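Local coordinates for protein alpha-1,3-glucanase (Streptomyces thermodiastaticus, PDB 7C7D) that hydrolyses alpha-1,3-glucan, as a thermostable glycoside hydrolase of family GH87 from a streptomycete, at residues S269-S274 with K289-I294; G321-H326 with R346-T351. All blocks are in the same frame, centred on the assembly; numbering follows the deposited sequence.

Followed from the N terminus, contact 1 comes first: residues 289-294 return beside 269-274 after a 14-residue excursion that takes in strands 277-279 and 286-289. Contact 2 closes next, when 346-351 comes back beside 321-326 after 19 residues that include strand 331-333. The two loops lie in series, neither nested nor crossed. Their centres are about 9 Å apart, because strands 292-294 and 323-325 are themselves neighbours, probably bonded through Val293 N to Trp323 O at 2.9 Å. The strand order is therefore 269-272, 292-294, 323-325, 341-348, successive turns of one parallel beta-helix, and Arg166 of the N-terminal beta domain packs on the first three of them.

Contact 1: residues S269-S274 with K289-I294; sequences SVVHSS and KDFAVI
Ile294 O is gripped from two directions: Ser273 N donates to it at 3.2 Å, and a water 2.8 Å away probably donates to it as well. The Ser273 bond is bent, 139° at the hydrogen, and its donor stands above the carbonyl plane. The water also meets ND1 of His272 at 2.8 Å, at the edge and in the plane of the imidazole, and so can bridge the side chain of one strand to the backbone of the next. NE2 of the same ring is bonded to Asp246, which helps hold the ring's rotation.

Upstream the pairing is straighter. Val271 gives its N-H to Ala292 O at 2.8 Å and takes that of Ile294 on its own O, while Ala292 N reaches Ser269 O. Val270 thus lies beside Ala292 and Val271 beside Val293, in parallel register.

Side chains alternate between the two faces. On the face of Val270 and Ala292, CG1 of Val270 lies anti to the backbone N (chi1 -179°), on the carbonyl side, and meets CD1 of Ile294 at 4.0 Å; Arg166, from strand 163-169, covers this face. On the other face CG2 of Val271 leans against CD2 of Phe291 at 3.9 Å, and Val293 packs beyond it, toward Ile324 of the next strand. The Phe291 ring has CG wedged between its own N and carbonyl carbon (chi1 64°), with Lys289 O at its edge, and it also touches Met322.

Ser269 OG turns out of the pairing to Ile242 O and Ala264 N. The chemistry is divided: near-straight backbone hydrogen bonds fix the register at the Ser269 end, whereas at the His272 end, where the backbone hydrogen bond is bent, a water held by the imidazole probably adds a second link between the two strands.

Contact 2: residues G321-H326 with R346-T351; sequences GMWIQH and RILDTT
Three backbone bonds set the parallel register of 321-326 against 346-351: Arg346 N to Met322 O, Ile324 N to Arg346 O at 2.8 Å, and Leu348 N to Ile324 O. Past them His326 N turns to Asp349 O at 2.9 Å, and weakly to Leu348 O.

The polar side chains are joined in a row of hydrogen bonds. Trp323 NE1 points at Gln325 OE1 (3.0 Å, 180° at the hydrogen) in the indole plane, although it approaches from above the amide carbonyl plane. Across that amide, Gln325 NE2 donates to Asp349 OD2 at 2.7 Å, amide and carboxylate nearly coplanar. Asn164 donates its backbone N to the same OD2 and accepts from NE2 with its O. With alanine in place of Gln325, the indole N-H, this carboxylate oxygen and Asn164 O would each probably lose a partner. Arg346, bent at chi2 (-69°), takes its guanidinium to a salt bridge with Glu196; His326 NE2 bonds Asp163.

In packing and ring contacts, CD1 of Leu348 sits against one indole face, 3.3 Å from Trp323 CZ2, while CG of Arg346 meets CE3. Gln325, extended with CG anti to its N (chi1 -175°), lays that CG over the centre of the His326 ring. CB of Asp349 lies 3.5 Å from His326 CD2, and the imidazole stacks with Tyr145. Ile324 and Ile347 pack on the face opposite Trp323, Arg346 and Leu348.

Adjacent parallel strands from successive turns are typical of a parallel beta-helix, right-handed in the pectate lyase-like family, joined here to the N-terminal beta domain through Asp163, Asn164 and Glu196.

Contact 1: residues S269-S274 with K289-I294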
ATOM      1  N   SER A 269      -9.278  20.313   6.033  1.00 17.84           N
ATOM      2  CA  SER A 269      -8.648  20.389   7.347  1.00 17.66           C
ATOM      3  C   SER A 269      -7.340  19.614   7.280  1.00 16.50           C
ATOM      4  O   SER A 269      -7.348  18.382   7.248  1.00 16.76           O
ATOM      5  CB  SER A 269      -9.573  19.808   8.413  1.00 17.81           C
ATOM      6  OG  SER A 269     -10.836  20.456   8.401  1.00 18.47           O
ATOM      7  N   VAL A 270      -6.220  20.331   7.280  1.00 16.47           N
ATOM      8  CA  VAL A 270      -4.924  19.742   6.958  1.00 16.14           C
ATOM      9  C   VAL A 270      -3.967  19.973   8.121  1.00 15.86           C
ATOM     10  O   VAL A 270      -3.631  21.121   8.438  1.00 16.86           O
ATOM     11  CB  VAL A 270      -4.354  20.304   5.647  1.00 17.12           C
ATOM     12  CG1 VAL A 270      -3.016  19.650   5.339  1.00 17.40           C
ATOM     13  CG2 VAL A 270      -5.336  20.072   4.502  1.00 18.30           C
ATOM     14  N   VAL A 271      -3.535  18.887   8.755  1.00 15.27           N
ATOM     15  CA  VAL A 271      -2.515  18.913   9.797  1.00 15.16           C
ATOM     16  C   VAL A 271      -1.171  18.617   9.152  1.00 14.37           C
ATOM     17  O   VAL A 271      -1.035  17.644   8.394  1.00 15.22           O
ATOM     18  CB  VAL A 271      -2.831  17.879  10.891  1.00 15.05           C
ATOM     19  CG1 VAL A 271      -1.611  17.637  11.779  1.00 15.99           C
ATOM     20  CG2 VAL A 271      -4.055  18.292  11.705  1.00 16.45           C
ATOM     21  N   HIS A 272      -0.176  19.449   9.459  1.00 14.72           N
ATOM     22  CA  HIS A 272       1.195  19.260   8.996  1.00 14.10           C
ATOM     23  C   HIS A 272       1.990  18.742  10.184  1.00 13.85           C
ATOM     24  O   HIS A 272       2.305  19.490  11.113  1.00 14.78           O
ATOM     25  CB  HIS A 272       1.754  20.567   8.448  1.00 15.69           C
ATOM     26  CG  HIS A 272       1.000  21.067   7.257  1.00 16.99           C
ATOM     27  ND1 HIS A 272       1.307  20.693   5.966  1.00 18.90           N
ATOM     28  CD2 HIS A 272      -0.094  21.861   7.166  1.00 19.07           C
ATOM     29  CE1 HIS A 272       0.460  21.265   5.129  1.00 19.84           C
ATOM     30  NE2 HIS A 272      -0.401  21.979   5.831  1.00 20.66           N
ATOM     31  N   SER A 273       2.278  17.444  10.172  1.00 12.97           N
ATOM     32  CA  SER A 273       2.972  16.810  11.279  1.00 13.07           C
ATOM     33  C   SER A 273       3.697  15.583  10.770  1.00 12.62           C
ATOM     34  O   SER A 273       3.178  14.859   9.915  1.00 13.08           O
ATOM     35  CB  SER A 273       1.983  16.371  12.357  1.00 13.67           C
ATOM     36  OG  SER A 273       2.664  15.819  13.463  1.00 13.49           O
ATOM     37  N   SER A 274       4.893  15.356  11.312  1.00 13.35           N
ATOM     38  CA  SER A 274       5.648  14.139  11.070  1.00 13.49           C
ATOM     39  C   SER A 274       5.689  13.237  12.295  1.00 12.69           C
ATOM     40  O   SER A 274       6.476  12.288  12.328  1.00 13.86           O
ATOM     41  CB  SER A 274       7.064  14.484  10.594  1.00 13.92           C
ATOM     42  OG  SER A 274       7.025  15.223   9.384  1.00 13.99           O
ATOM     43  N   LYS A 289     -11.279  11.290  12.112  1.00 14.86           N
ATOM     44  CA  LYS A 289     -12.186  11.370  10.973  1.00 17.54           C
ATOM     45  C   LYS A 289     -11.945  12.619  10.143  1.00 15.75           C
ATOM     46  O   LYS A 289     -11.937  13.732  10.675  1.00 16.53           O
ATOM     47  CB  LYS A 289     -13.657  11.419  11.424  1.00 24.78           C
ATOM     48  CG  LYS A 289     -14.144  10.285  12.294  1.00 28.40           C
ATOM     49  CD  LYS A 289     -15.629  10.467  12.589  1.00 31.44           C
ATOM     50  CE  LYS A 289     -16.211   9.239  13.259  1.00 34.94           C
ATOM     51  NZ  LYS A 289     -17.623   9.440  13.700  1.00 37.46           N
ATOM     52  N   ASP A 290     -11.843  12.430   8.828  1.00 15.52           N
ATOM     53  CA  ASP A 290     -12.076  13.498   7.854  1.00 16.16           C
ATOM     54  C   ASP A 290     -11.087  14.653   7.978  1.00 15.13           C
ATOM     55  O   ASP A 290     -11.466  15.819   7.879  1.00 16.25           O
ATOM     56  CB  ASP A 290     -13.522  14.006   7.897  1.00 18.21           C
ATOM     57  CG  ASP A 290     -14.542  12.883   7.832  1.00 19.60           C
ATOM     58  OD1 ASP A 290     -14.242  11.831   7.232  1.00 19.72           O
ATOM     59  OD2 ASP A 290     -15.653  13.062   8.375  1.00 22.69           O
ATOM     60  N   PHE A 291      -9.811  14.342   8.188  1.00 14.82           N
ATOM     61  CA  PHE A 291      -8.766  15.348   8.043  1.00 14.39           C
ATOM     62  C   PHE A 291      -7.543  14.727   7.386  1.00 13.89           C
ATOM     63  O   PHE A 291      -7.481  13.518   7.147  1.00 14.17           O
ATOM     64  CB  PHE A 291      -8.456  16.159   9.329  1.00 13.95           C
ATOM     65  CG  PHE A 291      -7.904  15.361  10.494  1.00 14.58           C
ATOM     66  CD1 PHE A 291      -8.741  14.594  11.295  1.00 15.51           C
ATOM     67  CD2 PHE A 291      -6.559  15.461  10.845  1.00 14.86           C
ATOM     68  CE1 PHE A 291      -8.241  13.905  12.396  1.00 15.17           C
ATOM     69  CE2 PHE A 291      -6.056  14.780  11.946  1.00 15.07           C
ATOM     70  CZ  PHE A 291      -6.894  14.010  12.726  1.00 15.12           C
ATOM     71  N   ALA A 292      -6.576  15.577   7.060  1.00 13.48           N
ATOM     72  CA  ALA A 292      -5.320  15.132   6.481  1.00 13.01           C
ATOM     73  C   ALA A 292      -4.204  15.288   7.502  1.00 12.69           C
ATOM     74  O   ALA A 292      -4.200  16.237   8.293  1.00 13.83           O
ATOM     75  CB  ALA A 292      -4.982  15.938   5.225  1.00 14.24           C
ATOM     76  N   VAL A 293      -3.271  14.339   7.499  1.00 11.91           N
ATOM     77  CA  VAL A 293      -1.999  14.471   8.208  1.00 12.07           C
ATOM     78  C   VAL A 293      -0.911  14.280   7.169  1.00 12.11           C
ATOM     79  O   VAL A 293      -0.755  13.184   6.612  1.00 12.58           O
ATOM     80  CB  VAL A 293      -1.843  13.485   9.372  1.00 12.59           C
ATOM     81  CG1 VAL A 293      -0.475  13.653  10.019  1.00 14.08           C
ATOM     82  CG2 VAL A 293      -2.950  13.696  10.391  1.00 13.45           C
ATOM     83  N   ILE A 294      -0.188  15.357   6.878  1.00 12.38           N
ATOM     84  CA  ILE A 294       0.833  15.383   5.844  1.00 12.81           C
ATOM     85  C   ILE A 294       2.132  15.819   6.504  1.00 12.26           C
ATOM     86  O   ILE A 294       2.216  16.924   7.057  1.00 14.11           O
ATOM     87  CB  ILE A 294       0.444  16.314   4.686  1.00 14.14           C
ATOM     88  CG1 ILE A 294      -0.940  15.932   4.140  1.00 14.85           C
ATOM     89  CG2 ILE A 294       1.496  16.268   3.598  1.00 15.73           C
ATOM     90  CD1 ILE A 294      -1.402  16.791   2.979  1.00 15.78           C
TER
HETATM   91  O   HOH W   1       3.664  19.101   6.134  1.00 28.09           O

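Contact 2: residues G321-H326 with R346-T351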
ATOM      1  N   GLY A 321     -11.779   8.337   6.564  1.00 12.97           N
ATOM      2  CA  GLY A 321     -11.843   9.555   5.778  1.00 13.56           C
ATOM      3  C   GLY A 321     -10.578  10.381   5.800  1.00 13.47           C
ATOM      4  O   GLY A 321     -10.632  11.581   5.520  1.00 14.56           O
ATOM      5  N   MET A 322      -9.436   9.774   6.110  1.00 12.82           N
ATOM      6  CA  MET A 322      -8.186  10.499   6.273  1.00 12.44           C
ATOM      7  C   MET A 322      -7.369  10.501   4.991  1.00 12.31           C
ATOM      8  O   MET A 322      -7.483   9.611   4.146  1.00 13.44           O
ATOM      9  CB  MET A 322      -7.332   9.862   7.372  1.00 13.24           C
ATOM     10  CG  MET A 322      -8.027   9.714   8.714  1.00 14.30           C
ATOM     11  SD  MET A 322      -8.334  11.267   9.582  1.00 14.78           S
ATOM     12  CE  MET A 322      -6.663  11.874   9.806  1.00 14.72           C
ATOM     13  N   TRP A 323      -6.507  11.512   4.879  1.00 11.82           N
ATOM     14  CA  TRP A 323      -5.468  11.579   3.859  1.00 11.88           C
ATOM     15  C   TRP A 323      -4.141  11.630   4.603  1.00 11.45           C
ATOM     16  O   TRP A 323      -3.871  12.605   5.312  1.00 12.48           O
ATOM     17  CB  TRP A 323      -5.652  12.847   3.035  1.00 12.97           C
ATOM     18  CG  TRP A 323      -4.664  13.047   1.943  1.00 13.36           C
ATOM     19  CD1 TRP A 323      -3.358  13.450   2.062  1.00 14.22           C
ATOM     20  CD2 TRP A 323      -4.912  12.893   0.546  1.00 14.92           C
ATOM     21  NE1 TRP A 323      -2.779  13.532   0.816  1.00 14.84           N
ATOM     22  CE2 TRP A 323      -3.713  13.197  -0.129  1.00 15.70           C
ATOM     23  CE3 TRP A 323      -6.033  12.512  -0.203  1.00 17.47           C
ATOM     24  CZ2 TRP A 323      -3.610  13.153  -1.520  1.00 18.08           C
ATOM     25  CZ3 TRP A 323      -5.926  12.463  -1.580  1.00 20.40           C
ATOM     26  CH2 TRP A 323      -4.721  12.775  -2.223  1.00 19.94           C
ATOM     27  N   ILE A 324      -3.326  10.586   4.456  1.00 10.85           N
ATOM     28  CA  ILE A 324      -2.081  10.430   5.203  1.00 10.94           C
ATOM     29  C   ILE A 324      -0.952  10.385   4.189  1.00 10.92           C
ATOM     30  O   ILE A 324      -0.989   9.566   3.262  1.00 11.55           O
ATOM     31  CB  ILE A 324      -2.097   9.136   6.033  1.00 11.60           C
ATOM     32  CG1 ILE A 324      -3.324   9.083   6.948  1.00 12.91           C
ATOM     33  CG2 ILE A 324      -0.795   8.965   6.810  1.00 12.82           C
ATOM     34  CD1 ILE A 324      -3.448  10.230   7.909  1.00 16.32           C
ATOM     35  N   GLN A 325       0.039  11.268   4.341  1.00 11.48           N
ATOM     36  CA  GLN A 325       1.043  11.404   3.300  1.00 11.11           C
ATOM     37  C   GLN A 325       2.352  11.931   3.878  1.00 10.79           C
ATOM     38  O   GLN A 325       2.353  12.718   4.824  1.00 11.58           O
ATOM     39  CB  GLN A 325       0.527  12.354   2.211  1.00 11.38           C
ATOM     40  CG  GLN A 325       1.422  12.481   1.007  1.00 11.92           C
ATOM     41  CD  GLN A 325       0.868  13.434  -0.040  1.00 13.02           C
ATOM     42  OE1 GLN A 325       0.045  14.311   0.262  1.00 15.13           O
ATOM     43  NE2 GLN A 325       1.316  13.268  -1.278  1.00 13.52           N
ATOM     44  N   HIS A 326       3.469  11.524   3.266  1.00 11.03           N
ATOM     45  CA  HIS A 326       4.789  12.095   3.585  1.00 11.74           C
ATOM     46  C   HIS A 326       5.177  11.853   5.040  1.00 11.59           C
ATOM     47  O   HIS A 326       5.700  12.740   5.724  1.00 12.67           O
ATOM     48  CB  HIS A 326       4.908  13.574   3.211  1.00 12.21           C
ATOM     49  CG  HIS A 326       4.806  13.834   1.744  1.00 12.43           C
ATOM     50  ND1 HIS A 326       4.405  15.048   1.228  1.00 13.96           N
ATOM     51  CD2 HIS A 326       5.045  13.032   0.677  1.00 12.78           C
ATOM     52  CE1 HIS A 326       4.397  14.982  -0.093  1.00 13.94           C
ATOM     53  NE2 HIS A 326       4.784  13.770  -0.452  1.00 12.98           N
ATOM     54  N   ARG A 346      -6.746   7.296   2.542  1.00 11.45           N
ATOM     55  CA  ARG A 346      -5.687   7.291   1.548  1.00 11.55           C
ATOM     56  C   ARG A 346      -4.364   7.373   2.287  1.00 11.90           C
ATOM     57  O   ARG A 346      -4.199   8.223   3.170  1.00 13.80           O
ATOM     58  CB  ARG A 346      -5.796   8.487   0.602  1.00 13.84           C
ATOM     59  CG  ARG A 346      -7.197   8.807   0.171  1.00 15.51           C
ATOM     60  CD  ARG A 346      -7.762   7.727  -0.737  1.00 15.31           C
ATOM     61  NE  ARG A 346      -9.191   7.954  -0.933  1.00 18.02           N
ATOM     62  CZ  ARG A 346      -9.688   8.917  -1.705  1.00 18.83           C
ATOM     63  NH1 ARG A 346      -8.873   9.716  -2.382  1.00 19.45           N
ATOM     64  NH2 ARG A 346     -10.998   9.080  -1.800  1.00 19.58           N
ATOM     65  N   ILE A 347      -3.437   6.486   1.943  1.00 11.33           N
ATOM     66  CA  ILE A 347      -2.096   6.498   2.510  1.00 10.65           C
ATOM     67  C   ILE A 347      -1.135   6.532   1.329  1.00 11.02           C
ATOM     68  O   ILE A 347      -1.034   5.556   0.574  1.00 11.85           O
ATOM     69  CB  ILE A 347      -1.835   5.291   3.426  1.00 11.78           C
ATOM     70  CG1 ILE A 347      -2.878   5.249   4.548  1.00 13.75           C
ATOM     71  CG2 ILE A 347      -0.431   5.365   4.022  1.00 13.84           C
ATOM     72  CD1 ILE A 347      -2.860   3.975   5.387  1.00 14.66           C
ATOM     73  N   LEU A 348      -0.448   7.662   1.152  1.00 11.68           N
ATOM     74  CA  LEU A 348       0.338   7.921  -0.044  1.00 11.94           C
ATOM     75  C   LEU A 348       1.727   8.374   0.354  1.00 10.84           C
ATOM     76  O   LEU A 348       1.888   9.156   1.297  1.00 12.29           O
ATOM     77  CB  LEU A 348      -0.269   9.049  -0.874  1.00 14.35           C
ATOM     78  CG  LEU A 348      -1.760   8.919  -1.134  1.00 17.67           C
ATOM     79  CD1 LEU A 348      -2.273  10.177  -1.775  1.00 20.66           C
ATOM     80  CD2 LEU A 348      -2.002   7.735  -2.027  1.00 18.17           C
ATOM     81  N   ASP A 349       2.727   7.929  -0.401  1.00 11.05           N
ATOM     82  CA  ASP A 349       4.077   8.489  -0.304  1.00 10.57           C
ATOM     83  C   ASP A 349       4.622   8.381   1.126  1.00 10.69           C
ATOM     84  O   ASP A 349       4.837   9.379   1.823  1.00 12.03           O
ATOM     85  CB  ASP A 349       4.112   9.957  -0.760  1.00 12.21           C
ATOM     86  CG  ASP A 349       3.506  10.182  -2.129  1.00 12.74           C
ATOM     87  OD1 ASP A 349       3.723   9.359  -3.045  1.00 13.20           O
ATOM     88  OD2 ASP A 349       2.834  11.223  -2.296  1.00 14.45           O
ATOM     89  N   THR A 350       4.843   7.145   1.555  1.00 10.98           N
ATOM     90  CA  THR A 350       5.445   6.893   2.855  1.00 11.24           C
ATOM     91  C   THR A 350       6.785   6.209   2.639  1.00 10.94           C
ATOM     92  O   THR A 350       6.935   5.406   1.720  1.00 11.80           O
ATOM     93  CB  THR A 350       4.524   6.049   3.765  1.00 12.08           C
ATOM     94  OG1 THR A 350       4.237   4.787   3.149  1.00 12.28           O
ATOM     95  CG2 THR A 350       3.202   6.769   4.032  1.00 12.51           C
ATOM     96  N   THR A 351       7.780   6.546   3.460  1.00 11.13           N
ATOM     97  CA  THR A 351       9.095   5.963   3.219  1.00 11.60           C
ATOM     98  C   THR A 351       9.234   4.546   3.759  1.00 11.49           C
ATOM     99  O   THR A 351      10.227   3.878   3.450  1.00 12.77           O
ATOM    100  CB  THR A 351      10.213   6.862   3.744  1.00 12.32           C
ATOM    101  OG1 THR A 351      10.047   7.045   5.154  1.00 13.18           O
ATOM    102  CG2 THR A 351      10.202   8.206   3.030  1.00 14.17           C
TER